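Terminal uridylyltransferase 1 (Trypanosoma brucei, PDB 5HZD) catalyses the template-independent addition of uridines from UTP to the 3' end of guide and other mitochondrial RNAs, as part of trypanosome RNA editing and processing. Local coordinates at residues A[45-48]-A[49-52]. Residues are numbered along the deposited sequence; the frame is centred on the assembly and turned at random.
Sequences QKLN and PVWN
Leu47, Asn48, Val50 and Trp51 meet at the short 3-10-like turn that links helix 37-47 to helix 51-57, in the N-terminal part of the chain, following the zinc finger. Two consecutive i to i+3 backbone bonds make the turn: Val50 N donates to Leu47 O at 3.0 Å with an N-H...O angle of 139°, and Trp51 N donates to Asn48 O at 3.2 Å. The first is clearly bent, the second less so; both donors lie above the plane of the carbonyl. Pro49 has no N-H to give; its CD instead sits 3.2 Å from Gln45 O, and its CG and CD also pack on Lys46 O, so the ring sits where an N-H could otherwise approach Gln45 O. The backbone of Val50, at the N-cap of the next helix, departs from helical geometry (phi -121°). With CG2 set between the backbone N and the carbonyl carbon, this methyl comes over Leu47 O and, more loosely, to Leu47 CD2 at 4.4 Å. Across the joint Trp51 lays its indole alongside Leu47: with CG anti to the backbone N (chi1 -165°), the six-membered ring presents CZ3 and CE3 to Leu47. The same indole stacks with Tyr404 of helix 385-409 and touches Leu495 of helix 481-497, while Leu47 packs on Leu496, so the turn lies at the surface against helices 385-409 and 481-497. Asn48 and Gln45 both rest on Phe408. Lys46 curls back to bond Arg42 O through NZ. Leu47 O lies at the indole edge, in the ring plane, and Leu47 CB reaches Trp51 CZ3 at 3.9 Å.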
loop_
_atom_site.group_PDB
_atom_site.type_symbol
_atom_site.label_atom_id
_atom_site.label_comp_id
_atom_site.label_asym_id
_atom_site.label_seq_id
_atom_site.Cartn_x
_atom_site.Cartn_y
_atom_site.Cartn_z
ATOM N N GLN A 45 9.107 -33.051 1.795
ATOM C CA GLN A 45 10.337 -33.713 2.259
ATOM C C GLN A 45 10.819 -34.838 1.353
ATOM O O GLN A 45 12.018 -35.155 1.345
ATOM C CB GLN A 45 10.188 -34.270 3.668
ATOM C CG GLN A 45 10.424 -33.237 4.745
ATOM C CD GLN A 45 10.038 -33.743 6.109
ATOM O OE1 GLN A 45 9.218 -34.652 6.235
ATOM N NE2 GLN A 45 10.634 -33.166 7.143
ATOM N N LYS A 46 9.906 -35.454 0.608
ATOM C CA LYS A 46 10.315 -36.479 -0.355
ATOM C C LYS A 46 11.108 -35.831 -1.489
ATOM O O LYS A 46 12.044 -36.419 -2.033
ATOM C CB LYS A 46 9.105 -37.217 -0.927
ATOM C CG LYS A 46 8.235 -37.866 0.125
ATOM C CD LYS A 46 9.012 -38.876 0.956
ATOM C CE LYS A 46 8.434 -38.995 2.365
ATOM N NZ LYS A 46 8.657 -37.742 3.152
ATOM N N LEU A 47 10.724 -34.613 -1.838
ATOM C CA LEU A 47 11.352 -33.889 -2.942
ATOM C C LEU A 47 12.733 -33.334 -2.602
ATOM O O LEU A 47 13.593 -33.193 -3.473
ATOM C CB LEU A 47 10.405 -32.793 -3.459
ATOM C CG LEU A 47 9.272 -33.414 -4.291
ATOM C CD1 LEU A 47 8.097 -32.471 -4.443
ATOM C CD2 LEU A 47 9.787 -33.818 -5.670
ATOM N N ASN A 48 12.960 -33.042 -1.326
ATOM C CA ASN A 48 14.206 -32.399 -0.924
ATOM C C ASN A 48 15.515 -33.135 -1.318
ATOM O O ASN A 48 16.408 -32.528 -1.917
ATOM C CB ASN A 48 14.169 -32.031 0.568
ATOM C CG ASN A 48 15.139 -30.930 0.911
ATOM O OD1 ASN A 48 15.359 -30.012 0.116
ATOM N ND2 ASN A 48 15.754 -31.029 2.081
ATOM N N PRO A 49 15.633 -34.436 -1.023
ATOM C CA PRO A 49 16.886 -35.084 -1.436
ATOM C C PRO A 49 17.077 -35.181 -2.951
ATOM O O PRO A 49 18.180 -35.489 -3.398
ATOM C CB PRO A 49 16.763 -36.489 -0.845
ATOM C CG PRO A 49 15.307 -36.709 -0.700
ATOM C CD PRO A 49 14.745 -35.376 -0.317
ATOM N N VAL A 50 16.021 -34.927 -3.725
ATOM C CA VAL A 50 16.100 -34.989 -5.181
ATOM C C VAL A 50 15.731 -33.641 -5.798
ATOM O O VAL A 50 15.297 -33.563 -6.949
ATOM C CB VAL A 50 15.175 -36.099 -5.764
ATOM C CG1 VAL A 50 15.611 -37.484 -5.281
ATOM C CG2 VAL A 50 13.694 -35.821 -5.435
ATOM N N TRP A 51 15.948 -32.568 -5.047
ATOM C CA TRP A 51 15.521 -31.246 -5.494
ATOM C C TRP A 51 16.070 -30.799 -6.849
ATOM O O TRP A 51 15.310 -30.333 -7.694
ATOM C CB TRP A 51 15.793 -30.158 -4.447
ATOM C CG TRP A 51 15.030 -28.904 -4.766
ATOM C CD1 TRP A 51 15.541 -27.656 -5.013
ATOM C CD2 TRP A 51 13.608 -28.783 -4.869
ATOM N NE1 TRP A 51 14.521 -26.771 -5.260
ATOM C CE2 TRP A 51 13.326 -27.440 -5.186
ATOM C CE3 TRP A 51 12.543 -29.684 -4.720
ATOM C CZ2 TRP A 51 12.026 -26.975 -5.349
ATOM C CZ3 TRP A 51 11.255 -29.225 -4.891
ATOM C CH2 TRP A 51 11.006 -27.883 -5.198
ATOM N N ASN A 52 17.370 -30.935 -7.073
ATOM C CA ASN A 52 17.896 -30.526 -8.365
ATOM C C ASN A 52 17.305 -31.335 -9.511
ATOM O O ASN A 52 17.018 -30.779 -10.566
ATOM C CB ASN A 52 19.421 -30.592 -8.387
ATOM C CG ASN A 52 20.053 -29.456 -7.616
ATOM O OD1 ASN A 52 19.457 -28.386 -7.459
ATOM N ND2 ASN A 52 21.270 -29.677 -7.131
#